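Local coordinates for protein rhamnogalacturonan endolyase YesW (Bacillus subtilis, PDB 2ZUX) that cleaves the rhamnogalacturonan backbone of plant cell-wall pectin by endo-type elimination, releasing oligosaccharides and requiring calcium or manganese for activity, at residues Y112-A117 with L130-D135; G149-D154 with I172-H177; L360-A365 with V383-N388; E379-H384 with Y391-R396. One frame throughout, in Å; residues are numbered along the deposited sequence.

Contact 1: Y112-A117 with L130-D135; sequences YSANDA and LILKWD. With CA (calcium ion), chain D; RAM (alpha-L-rhamnopyranose), chain N.
Lys-133 lies alongside both Asn-115 and Asp-116, all three side chains pointing the same way from the antiparallel hairpin of strands 109-120 and 129-136. The lysine leaves its strand with CG anti to the backbone N (chi1 -179°) and bends once at chi3, which carries CE to 3.3 Å from Asn-115 ND2 and brings NZ into a salt bridge with Asp-116 OD2 at 3.1 Å, met from above the carboxylate plane. The same OD2 binds a calcium ion at 2.4 Å; Asn-555, Ala-557 and Asn-559 complete the protein part of that site. One water accepts from Lys-133 NZ and, weakly, from Asn-115 ND2. Asp-135 runs beside Asn-115, and its OD2 takes a hydrogen bond from O3 of rhamnose at 2.6 Å, while Asn-115 OD1 lies 3.1 Å from that hydroxyl oxygen. On the other face, Ala-114 CB sits over the Trp-134 ring, whose NE1 bonds to Asp-154. A beta bulge between the Ala-114/Trp-134 and Ala-117/Leu-132 pairs lets Asn-115 N and Asp-116 O both bond to the backbone of Lys-133. A methionine in place of Lys-133 would probably leave Asp-116 without its ammonium partner, though still on calcium, and the shared water with just its weak bond from Asn-115 ND2. With calcium and ammonium both at Asp-116 OD2, this carboxylate is probably held ionised, next to Asn-115 of the rhamnose site.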
# COMPACT_ATOMS: atom_id res chain seq x y z
N TYR A 112 0.84 -21.56 8.97
CA TYR A 112 0.91 -20.13 8.66
C TYR A 112 1.90 -19.79 7.56
O TYR A 112 2.95 -20.42 7.44
CB TYR A 112 1.28 -19.35 9.91
CG TYR A 112 0.11 -19.21 10.85
CD1 TYR A 112 -0.04 -20.05 11.95
CD2 TYR A 112 -0.86 -18.23 10.63
CE1 TYR A 112 -1.13 -19.92 12.81
CE2 TYR A 112 -1.95 -18.09 11.47
CZ TYR A 112 -2.08 -18.94 12.56
OH TYR A 112 -3.15 -18.81 13.41
N SER A 113 1.55 -18.78 6.77
CA SER A 113 2.48 -18.20 5.82
C SER A 113 2.46 -16.68 5.97
O SER A 113 1.43 -16.08 6.34
CB SER A 113 2.15 -18.61 4.39
OG SER A 113 0.85 -18.17 4.01
N ALA A 114 3.61 -16.07 5.73
CA ALA A 114 3.74 -14.62 5.77
C ALA A 114 2.89 -14.05 4.63
O ALA A 114 2.90 -14.57 3.53
CB ALA A 114 5.18 -14.23 5.62
N ASN A 115 2.14 -12.99 4.91
CA ASN A 115 1.18 -12.48 3.94
C ASN A 115 1.40 -10.96 3.76
O ASN A 115 2.55 -10.52 3.69
CB ASN A 115 -0.24 -12.89 4.37
CG ASN A 115 -1.26 -12.82 3.24
OD1 ASN A 115 -1.40 -13.76 2.43
ND2 ASN A 115 -2.02 -11.75 3.23
N ASP A 116 0.33 -10.17 3.71
CA ASP A 116 0.43 -8.73 3.46
C ASP A 116 1.18 -8.02 4.56
O ASP A 116 1.02 -8.34 5.74
CB ASP A 116 -0.97 -8.11 3.40
CG ASP A 116 -1.84 -8.68 2.30
OD1 ASP A 116 -1.33 -9.11 1.25
OD2 ASP A 116 -3.08 -8.64 2.51
N ALA A 117 1.95 -7.01 4.18
CA ALA A 117 2.61 -6.14 5.14
C ALA A 117 2.27 -4.67 4.93
O ALA A 117 1.71 -4.27 3.89
CB ALA A 117 4.13 -6.35 5.14
N LEU A 130 8.56 -3.18 9.65
CA LEU A 130 7.58 -3.95 8.89
C LEU A 130 6.50 -4.48 9.82
O LEU A 130 6.80 -5.09 10.85
CB LEU A 130 8.27 -5.11 8.18
CG LEU A 130 9.02 -4.71 6.92
CD1 LEU A 130 10.12 -5.71 6.58
CD2 LEU A 130 8.06 -4.51 5.74
N ILE A 131 5.24 -4.23 9.45
CA ILE A 131 4.09 -4.77 10.17
C ILE A 131 3.52 -5.87 9.26
O ILE A 131 3.04 -5.57 8.16
CB ILE A 131 3.03 -3.68 10.47
CG1 ILE A 131 3.65 -2.47 11.19
CG2 ILE A 131 1.85 -4.26 11.26
CD1 ILE A 131 4.34 -2.78 12.52
N LEU A 132 3.59 -7.11 9.72
CA LEU A 132 3.28 -8.27 8.91
C LEU A 132 2.05 -9.03 9.37
O LEU A 132 1.91 -9.34 10.56
CB LEU A 132 4.47 -9.23 8.92
CG LEU A 132 4.32 -10.56 8.16
CD1 LEU A 132 4.27 -10.30 6.67
CD2 LEU A 132 5.46 -11.50 8.52
N LYS A 133 1.17 -9.33 8.42
CA LYS A 133 0.01 -10.19 8.68
C LYS A 133 0.37 -11.62 8.31
O LYS A 133 0.85 -11.87 7.20
CB LYS A 133 -1.21 -9.70 7.90
CG LYS A 133 -2.49 -10.51 8.13
CD LYS A 133 -3.66 -9.99 7.29
CE LYS A 133 -3.49 -10.38 5.83
NZ LYS A 133 -4.54 -9.78 4.94
N TRP A 134 0.12 -12.54 9.24
CA TRP A 134 0.24 -13.97 8.97
C TRP A 134 -1.12 -14.52 8.53
O TRP A 134 -2.17 -14.09 9.04
CB TRP A 134 0.68 -14.71 10.24
CG TRP A 134 2.09 -14.42 10.63
CD1 TRP A 134 2.53 -13.49 11.53
CD2 TRP A 134 3.26 -15.07 10.12
NE1 TRP A 134 3.91 -13.53 11.62
CE2 TRP A 134 4.38 -14.48 10.75
CE3 TRP A 134 3.47 -16.09 9.19
CZ2 TRP A 134 5.70 -14.89 10.50
CZ3 TRP A 134 4.78 -16.50 8.93
CH2 TRP A 134 5.88 -15.89 9.58
N ASP A 135 -1.11 -15.46 7.59
CA ASP A 135 -2.35 -16.04 7.09
C ASP A 135 -2.37 -17.54 7.36
O ASP A 135 -1.44 -18.26 6.96
CB ASP A 135 -2.50 -15.79 5.59
CG ASP A 135 -3.91 -16.01 5.11
OD1 ASP A 135 -4.84 -15.37 5.66
OD2 ASP A 135 -4.09 -16.79 4.16
CA CA D . -4.81 -8.03 1.02
C1 RAM N . -3.92 -18.82 -0.78
C2 RAM N . -3.97 -17.90 0.45
C3 RAM N . -2.58 -17.56 1.02
C4 RAM N . -1.63 -17.22 -0.12
C5 RAM N . -1.51 -18.45 -1.01
C6 RAM N . -0.50 -18.24 -2.13
O1 RAM N . -4.09 -20.16 -0.39
O2 RAM N . -4.66 -16.72 0.12
O3 RAM N . -2.68 -16.49 1.94
O4 RAM N . -0.36 -16.75 0.32
O5 RAM N . -2.77 -18.71 -1.61
O HOH W 1 -0.88 -20.09 5.00
O HOH W 2 -4.72 -11.64 2.91
O HOH W 3 -5.23 -10.27 0.61
O HOH W 4 -6.23 -8.26 2.92

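Contact 2: G149-D154 with I172-H177. With RAM (alpha-L-rhamnopyranose), chain O.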
# COMPACT_ATOMS: atom_id res chain seq x y z
N GLY A 149 -8.08 -20.39 11.20
CA GLY A 149 -7.12 -20.13 12.26
C GLY A 149 -7.03 -18.65 12.61
O GLY A 149 -7.50 -17.79 11.85
N ASP A 150 -6.42 -18.36 13.76
CA ASP A 150 -6.21 -16.99 14.22
C ASP A 150 -5.40 -16.18 13.22
O ASP A 150 -4.47 -16.69 12.60
CB ASP A 150 -5.45 -16.98 15.55
CG ASP A 150 -6.29 -17.44 16.74
OD1 ASP A 150 -7.54 -17.41 16.67
OD2 ASP A 150 -5.66 -17.79 17.76
N VAL A 151 -5.75 -14.90 13.11
CA VAL A 151 -4.95 -13.94 12.35
C VAL A 151 -3.95 -13.32 13.31
O VAL A 151 -4.31 -12.86 14.40
CB VAL A 151 -5.84 -12.85 11.73
CG1 VAL A 151 -5.01 -11.84 10.92
CG2 VAL A 151 -6.92 -13.48 10.87
N LEU A 152 -2.67 -13.34 12.93
CA LEU A 152 -1.60 -12.79 13.75
C LEU A 152 -0.96 -11.63 13.01
O LEU A 152 -0.78 -11.70 11.80
CB LEU A 152 -0.55 -13.87 14.04
CG LEU A 152 -1.12 -15.20 14.53
CD1 LEU A 152 -0.08 -16.27 14.53
CD2 LEU A 152 -1.72 -15.06 15.91
N ILE A 153 -0.64 -10.57 13.75
CA ILE A 153 0.03 -9.39 13.21
C ILE A 153 1.29 -9.18 14.03
O ILE A 153 1.22 -9.07 15.26
CB ILE A 153 -0.84 -8.10 13.35
CG1 ILE A 153 -2.28 -8.30 12.85
CG2 ILE A 153 -0.11 -6.90 12.73
CD1 ILE A 153 -2.40 -8.54 11.37
N ASP A 154 2.43 -9.13 13.34
CA ASP A 154 3.73 -8.92 14.00
C ASP A 154 4.35 -7.60 13.58
O ASP A 154 4.07 -7.09 12.50
CB ASP A 154 4.73 -10.00 13.59
CG ASP A 154 4.43 -11.37 14.15
OD1 ASP A 154 3.44 -11.57 14.88
OD2 ASP A 154 5.22 -12.29 13.83
N ILE A 172 -12.30 -12.96 15.02
CA ILE A 172 -11.94 -12.28 13.79
C ILE A 172 -11.58 -13.35 12.76
O ILE A 172 -10.53 -14.01 12.88
CB ILE A 172 -10.75 -11.30 14.00
CG1 ILE A 172 -11.13 -10.13 14.94
CG2 ILE A 172 -10.22 -10.78 12.65
CD1 ILE A 172 -12.25 -9.21 14.43
N ARG A 173 -12.44 -13.52 11.77
CA ARG A 173 -12.22 -14.53 10.74
C ARG A 173 -11.04 -14.16 9.84
O ARG A 173 -10.80 -12.98 9.58
CB ARG A 173 -13.49 -14.69 9.89
CG ARG A 173 -13.60 -16.02 9.18
CD ARG A 173 -14.80 -16.04 8.26
NE ARG A 173 -15.14 -17.40 7.89
CZ ARG A 173 -15.63 -17.76 6.70
NH1 ARG A 173 -15.83 -16.87 5.74
NH2 ARG A 173 -15.90 -19.04 6.48
N ALA A 174 -10.28 -15.16 9.40
CA ALA A 174 -9.17 -14.96 8.47
C ALA A 174 -9.61 -14.98 7.02
O ALA A 174 -10.37 -15.86 6.61
CB ALA A 174 -8.10 -16.02 8.67
N GLY A 175 -9.11 -14.03 6.23
CA GLY A 175 -9.38 -13.98 4.80
C GLY A 175 -9.11 -12.57 4.29
O GLY A 175 -9.01 -11.63 5.09
N ALA A 176 -8.99 -12.43 2.98
CA ALA A 176 -8.57 -11.16 2.38
C ALA A 176 -9.45 -9.98 2.76
O ALA A 176 -8.96 -8.85 2.87
CB ALA A 176 -8.52 -11.30 0.86
N HIS A 177 -10.74 -10.22 2.95
CA HIS A 177 -11.71 -9.14 3.07
C HIS A 177 -12.05 -8.79 4.50
O HIS A 177 -12.86 -7.89 4.73
CB HIS A 177 -12.95 -9.47 2.25
CG HIS A 177 -12.61 -9.74 0.83
ND1 HIS A 177 -12.16 -8.75 -0.02
CD2 HIS A 177 -12.53 -10.90 0.14
CE1 HIS A 177 -11.86 -9.28 -1.19
NE2 HIS A 177 -12.08 -10.59 -1.12
C1 RAM O . -7.80 -19.92 18.80
C2 RAM O . -8.25 -20.74 20.00
C3 RAM O . -9.55 -21.48 19.68
C4 RAM O . -9.43 -22.26 18.36
C5 RAM O . -8.97 -21.33 17.24
C6 RAM O . -8.76 -22.07 15.92
O1 RAM O . -8.67 -18.82 18.62
O2 RAM O . -7.23 -21.67 20.33
O3 RAM O . -9.87 -22.38 20.72
O4 RAM O . -10.67 -22.87 18.06
O5 RAM O . -7.75 -20.71 17.62
O HOH W 5 -10.22 -16.76 12.82
O HOH W 6 -8.10 -13.84 14.17
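The backbones of 149-154 and the irregular 172-177 come nearest at Val-151 and Ala-174, whose CA atoms are 5.8 Å apart, and two waters link them. Val-151 and Ala-174 point toward each other, and the valine uses a single branch: CG2, placed anti to its own carbonyl carbon while CG1 stands anti to the backbone N (chi1 -180°), meets Ala-174 CB at 3.6 Å. The same Ala-174 CB rests 3.7 Å from Gly-149 O, so the alanine methyl touches both a methyl and a carbonyl oxygen. One water accepts from Val-151 N at 2.8 Å and donates to Ile-172 O; a second lies within bonding distance of both Ile-172 O and Gly-149 O. Asp-150 OD1 accepts a hydrogen bond from O1 of a rhamnose at 2.7 Å. Asn-167 holds the other carboxylate oxygen, and Arg-218 bonds to the same sugar. The guanidinium of Arg-173 bonds to the carbonyls of Gln-144, Gly-146 and Gly-222. The chemistry is therefore divided: a small apolar touch and water bridges join residues Gly-149 to Val-151, which lead into strand 152-156, to the loop after strand 162-167, while the Asp-150 carboxylate is part of a carbohydrate-binding site.

Contact 3: L360-A365 with V383-N388. With CA (calcium ion), chain C.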
# COMPACT_ATOMS: atom_id res chain seq x y z
N LEU A 360 -21.26 2.40 -12.60
CA LEU A 360 -20.68 1.24 -13.29
C LEU A 360 -20.48 0.04 -12.37
O LEU A 360 -20.18 -1.06 -12.84
CB LEU A 360 -19.39 1.63 -14.02
CG LEU A 360 -19.61 2.62 -15.16
CD1 LEU A 360 -18.27 3.20 -15.61
CD2 LEU A 360 -20.37 2.00 -16.34
N GLY A 361 -20.64 0.26 -11.07
CA GLY A 361 -20.65 -0.84 -10.12
C GLY A 361 -19.28 -1.37 -9.75
O GLY A 361 -18.23 -0.82 -10.13
N HIS A 362 -19.31 -2.48 -9.02
CA HIS A 362 -18.15 -3.10 -8.40
C HIS A 362 -17.10 -3.57 -9.39
O HIS A 362 -17.43 -4.09 -10.46
CB HIS A 362 -18.64 -4.30 -7.58
CG HIS A 362 -17.55 -5.24 -7.17
ND1 HIS A 362 -16.70 -4.96 -6.12
CD2 HIS A 362 -17.15 -6.43 -7.67
CE1 HIS A 362 -15.81 -5.94 -6.00
NE2 HIS A 362 -16.07 -6.85 -6.93
N GLY A 363 -15.83 -3.41 -9.01
CA GLY A 363 -14.74 -4.02 -9.75
C GLY A 363 -13.58 -4.44 -8.87
O GLY A 363 -13.61 -4.27 -7.65
N ASP A 364 -12.54 -4.97 -9.50
CA ASP A 364 -11.46 -5.65 -8.78
C ASP A 364 -10.12 -4.94 -8.80
O ASP A 364 -9.22 -5.33 -8.06
CB ASP A 364 -11.27 -7.08 -9.31
CG ASP A 364 -12.24 -8.06 -8.71
OD1 ASP A 364 -13.39 -7.66 -8.44
OD2 ASP A 364 -11.86 -9.24 -8.54
N ALA A 365 -9.98 -3.93 -9.64
CA ALA A 365 -8.72 -3.18 -9.71
C ALA A 365 -9.03 -1.71 -9.94
O ALA A 365 -10.08 -1.37 -10.51
CB ALA A 365 -7.83 -3.72 -10.83
N VAL A 383 -11.63 -1.16 -13.60
CA VAL A 383 -12.29 -2.25 -14.31
C VAL A 383 -13.54 -2.68 -13.54
O VAL A 383 -13.71 -2.35 -12.36
CB VAL A 383 -11.34 -3.44 -14.58
CG1 VAL A 383 -10.22 -3.01 -15.52
CG2 VAL A 383 -10.79 -4.02 -13.27
N HIS A 384 -14.41 -3.40 -14.24
CA HIS A 384 -15.76 -3.66 -13.74
C HIS A 384 -16.14 -5.12 -13.91
O HIS A 384 -15.79 -5.75 -14.92
CB HIS A 384 -16.74 -2.72 -14.45
CG HIS A 384 -16.48 -1.29 -14.14
ND1 HIS A 384 -15.82 -0.43 -14.99
CD2 HIS A 384 -16.73 -0.58 -13.01
CE1 HIS A 384 -15.69 0.75 -14.41
NE2 HIS A 384 -16.24 0.69 -13.21
N GLU A 385 -16.84 -5.64 -12.92
CA GLU A 385 -17.15 -7.07 -12.80
C GLU A 385 -18.47 -7.45 -13.46
O GLU A 385 -18.63 -8.59 -13.90
CB GLU A 385 -17.20 -7.42 -11.32
CG GLU A 385 -17.45 -8.89 -10.99
CD GLU A 385 -17.05 -9.18 -9.57
OE1 GLU A 385 -15.87 -8.90 -9.24
OE2 GLU A 385 -17.88 -9.65 -8.76
N ASP A 386 -19.42 -6.52 -13.49
CA ASP A 386 -20.74 -6.77 -14.06
C ASP A 386 -20.62 -6.92 -15.57
O ASP A 386 -20.24 -5.97 -16.26
CB ASP A 386 -21.69 -5.62 -13.68
CG ASP A 386 -23.13 -5.83 -14.12
OD1 ASP A 386 -23.44 -6.84 -14.79
OD2 ASP A 386 -23.96 -4.95 -13.78
N LYS A 387 -20.95 -8.11 -16.09
CA LYS A 387 -20.90 -8.38 -17.53
C LYS A 387 -21.85 -7.49 -18.35
O LYS A 387 -21.67 -7.34 -19.56
CB LYS A 387 -21.17 -9.86 -17.82
CG LYS A 387 -22.58 -10.33 -17.48
CD LYS A 387 -22.77 -11.81 -17.76
CE LYS A 387 -23.16 -12.07 -19.21
NZ LYS A 387 -23.64 -13.46 -19.41
N ASN A 388 -22.84 -6.91 -17.68
CA ASN A 388 -23.80 -6.02 -18.33
C ASN A 388 -23.51 -4.54 -18.13
O ASN A 388 -24.29 -3.68 -18.56
CB ASN A 388 -25.23 -6.37 -17.88
CG ASN A 388 -25.68 -7.73 -18.38
OD1 ASN A 388 -26.24 -8.52 -17.62
ND2 ASN A 388 -25.43 -8.03 -19.65
CA CA C . -14.96 -8.65 -7.37
O HOH W 7 -19.55 -3.78 -12.24
O HOH W 8 -22.97 -2.44 -13.36
O HOH W 9 -13.96 -10.50 -7.71
O HOH W 10 -16.55 -9.87 -6.54
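The His-384 ring has Leu-360 CB over one face, 3.7 Å from the ring centroid and offset toward the rim, a CH-pi contact, while Gly-361 O approaches its edge in plane, 3.3 Å from His-384 CD2. The His-362 ring is met at its edge by the Glu-385 carboxylate, whose plane stands 84° to the ring. This is a shared metal site, not a hydrogen bond: His-362 NE2 binds calcium at 2.2 Å, and Glu-385 OE1 and Asp-364 OD1 each bind it at 2.1 Å. Glu-385 gets there with CG anti to the backbone N (chi1 -177°) and the chain extended beyond it. Two waters on the calcium donate to the second oxygens of the two carboxylates, and Gly-324 O bonds to His-362 ND1, fixing the ring's rotation. In the backbone, Glu-385 N donates to His-362 O at 3.0 Å, in the carbonyl plane. Gly-363 CA makes a CA-H...O contact with Val-383 O at 3.3 Å, where any side chain would clash with that oxygen. An alanine at His-384 would probably open a gap beneath Leu-360 and leave the loop 360-365 less firmly seated. His-326 supplies the remaining protein ligand, so loops from separate parts of the beta-propeller converge on one six-ligand calcium site, with two histidines, two carboxylates and two waters.

Contact 4: E379-H384 with Y391-R396; sequences EVFQVH and YGLSFR. With CA (calcium ion), chain J.
Phe-381 and Phe-395 cross at about a right angle on one face of the hairpin, with Phe-381 CD1 at the edge of the Phe-395 ring, 4.1 Å from its CD1. Further along this face Phe-381 CE1 rests 3.8 Å from Leu-393 CB. Glu-379 lays CG against Phe-395 CE2 at 3.7 Å, and bends at chi2 so that both carboxylate oxygens bind a calcium ion. The other face carries Arg-396 lying side by side with Val-380: Val-380 CG1 sits over one face of the guanidinium, 3.6 Å from Arg-396 NH1. Gln-382, extended with CG anti to the backbone N (chi1 -172°), brings OE1 to the guanidinium edge, 2.9 Å from Arg-396 NH1, in a bent, weak hydrogen bond. One water links Arg-396 NH1, Ser-394 OG and Val-380 O; another joins Gln-382 OE1 to Ser-394 OG. Paired backbone bonds at Val-380/Arg-396 and Gln-382/Ser-394 set this register. Farther out, Gly-344 and Tyr-356 hold Arg-396, Asn-325 takes Gln-382 NE2, and Trp-405 stacks on Phe-395. The hairpin keeps aromatic packing on one face and a hydrated polar network on the other, where the guanidinium meets neutral oxygens of Gln-382, Gly-344, Tyr-356 and water, with calcium at the start of strand 379-383.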
# COMPACT_ATOMS: atom_id res chain seq x y z
N GLU A 379 -6.88 11.35 -12.57
CA GLU A 379 -7.74 10.46 -13.33
C GLU A 379 -7.82 9.12 -12.61
O GLU A 379 -6.91 8.75 -11.86
CB GLU A 379 -7.22 10.28 -14.77
CG GLU A 379 -7.30 11.54 -15.65
CD GLU A 379 -6.18 12.55 -15.42
OE1 GLU A 379 -5.04 12.14 -15.09
OE2 GLU A 379 -6.42 13.77 -15.59
N VAL A 380 -8.92 8.41 -12.83
CA VAL A 380 -9.12 7.09 -12.23
C VAL A 380 -9.38 6.09 -13.34
O VAL A 380 -10.31 6.27 -14.14
CB VAL A 380 -10.30 7.07 -11.24
CG1 VAL A 380 -10.49 5.66 -10.68
CG2 VAL A 380 -10.10 8.07 -10.13
N PHE A 381 -8.54 5.06 -13.41
CA PHE A 381 -8.78 3.94 -14.29
C PHE A 381 -9.28 2.78 -13.46
O PHE A 381 -8.70 2.44 -12.43
CB PHE A 381 -7.50 3.54 -15.03
CG PHE A 381 -7.68 2.36 -15.95
CD1 PHE A 381 -8.53 2.46 -17.05
CD2 PHE A 381 -7.00 1.17 -15.73
CE1 PHE A 381 -8.72 1.37 -17.91
CE2 PHE A 381 -7.18 0.08 -16.59
CZ PHE A 381 -8.04 0.19 -17.68
N GLN A 382 -10.37 2.17 -13.92
CA GLN A 382 -11.06 1.14 -13.16
C GLN A 382 -11.59 0.08 -14.09
O GLN A 382 -11.93 0.37 -15.24
CB GLN A 382 -12.24 1.77 -12.41
CG GLN A 382 -12.93 0.85 -11.42
CD GLN A 382 -14.18 1.49 -10.81
OE1 GLN A 382 -14.51 2.63 -11.12
NE2 GLN A 382 -14.86 0.75 -9.94
N VAL A 383 -11.63 -1.16 -13.60
CA VAL A 383 -12.29 -2.25 -14.31
C VAL A 383 -13.54 -2.68 -13.54
O VAL A 383 -13.71 -2.35 -12.36
CB VAL A 383 -11.34 -3.44 -14.58
CG1 VAL A 383 -10.22 -3.01 -15.52
CG2 VAL A 383 -10.79 -4.02 -13.27
N HIS A 384 -14.41 -3.40 -14.24
CA HIS A 384 -15.76 -3.66 -13.74
C HIS A 384 -16.14 -5.12 -13.91
O HIS A 384 -15.79 -5.75 -14.92
CB HIS A 384 -16.74 -2.72 -14.45
CG HIS A 384 -16.48 -1.29 -14.14
ND1 HIS A 384 -15.82 -0.43 -14.99
CD2 HIS A 384 -16.73 -0.58 -13.01
CE1 HIS A 384 -15.69 0.75 -14.41
NE2 HIS A 384 -16.24 0.69 -13.21
N TYR A 391 -19.49 -0.17 -19.45
CA TYR A 391 -18.05 -0.31 -19.70
C TYR A 391 -17.46 -1.38 -18.80
O TYR A 391 -17.82 -1.48 -17.63
CB TYR A 391 -17.32 1.01 -19.42
CG TYR A 391 -17.83 2.22 -20.18
CD1 TYR A 391 -17.88 2.23 -21.57
CD2 TYR A 391 -18.25 3.36 -19.50
CE1 TYR A 391 -18.34 3.35 -22.27
CE2 TYR A 391 -18.71 4.48 -20.18
CZ TYR A 391 -18.74 4.46 -21.56
OH TYR A 391 -19.21 5.57 -22.23
N GLY A 392 -16.55 -2.19 -19.36
CA GLY A 392 -15.73 -3.11 -18.56
C GLY A 392 -14.48 -2.43 -18.03
O GLY A 392 -13.85 -2.92 -17.10
N LEU A 393 -14.11 -1.32 -18.65
CA LEU A 393 -13.00 -0.50 -18.19
C LEU A 393 -13.38 0.94 -18.40
O LEU A 393 -13.93 1.30 -19.45
CB LEU A 393 -11.68 -0.88 -18.88
CG LEU A 393 -11.64 -1.16 -20.38
CD1 LEU A 393 -10.30 -0.77 -20.98
CD2 LEU A 393 -11.95 -2.63 -20.68
N SER A 394 -13.12 1.76 -17.39
CA SER A 394 -13.53 3.16 -17.43
C SER A 394 -12.36 4.03 -17.02
O SER A 394 -11.57 3.68 -16.14
CB SER A 394 -14.76 3.41 -16.55
OG SER A 394 -14.50 3.14 -15.18
N PHE A 395 -12.26 5.19 -17.67
CA PHE A 395 -11.19 6.14 -17.43
C PHE A 395 -11.87 7.48 -17.21
O PHE A 395 -12.54 8.00 -18.12
CB PHE A 395 -10.25 6.15 -18.64
CG PHE A 395 -8.98 6.95 -18.44
CD1 PHE A 395 -7.76 6.31 -18.23
CD2 PHE A 395 -8.99 8.34 -18.54
CE1 PHE A 395 -6.58 7.05 -18.07
CE2 PHE A 395 -7.82 9.08 -18.38
CZ PHE A 395 -6.61 8.43 -18.15
N ARG A 396 -11.76 8.02 -16.00
CA ARG A 396 -12.60 9.15 -15.62
C ARG A 396 -11.85 10.28 -14.95
O ARG A 396 -10.74 10.11 -14.43
CB ARG A 396 -13.72 8.67 -14.69
CG ARG A 396 -13.28 8.44 -13.24
CD ARG A 396 -14.42 7.85 -12.46
NE ARG A 396 -14.29 7.79 -11.01
CZ ARG A 396 -14.20 6.66 -10.30
NH1 ARG A 396 -14.11 5.48 -10.89
NH2 ARG A 396 -14.19 6.72 -8.97
CA CA J . -4.23 14.76 -15.25
O HOH W 11 -13.02 5.13 -13.69
O HOH W 12 -16.24 4.03 -12.83
O HOH W 13 -2.58 16.50 -14.83

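In the fold
Contacts 1, 2 and then the overlapping 3 and 4 follow one another along the beta-propeller part of the chain. Contacts 1 and 2 lie 9 Å apart between centres and share one antiparallel sheet, with strands 129-136 and 152-156 as neighbours; a hydrogen bond from Tyr-112 OH to Asp-150 O, 2.6 Å, links them. Contacts 3 and 4, also 9 Å apart, share Val-383 and His-384: strand 379-383 of contact 4 runs straight into the calcium-binding loop of contact 3. The two pairs belong to different sheets, with centres about 27 to 31 Å apart, yet the nearest atoms of contacts 2 and 3 are about 7 Å apart. Calcium and sugar sites thus sit on strands and loops of separate propeller sheets.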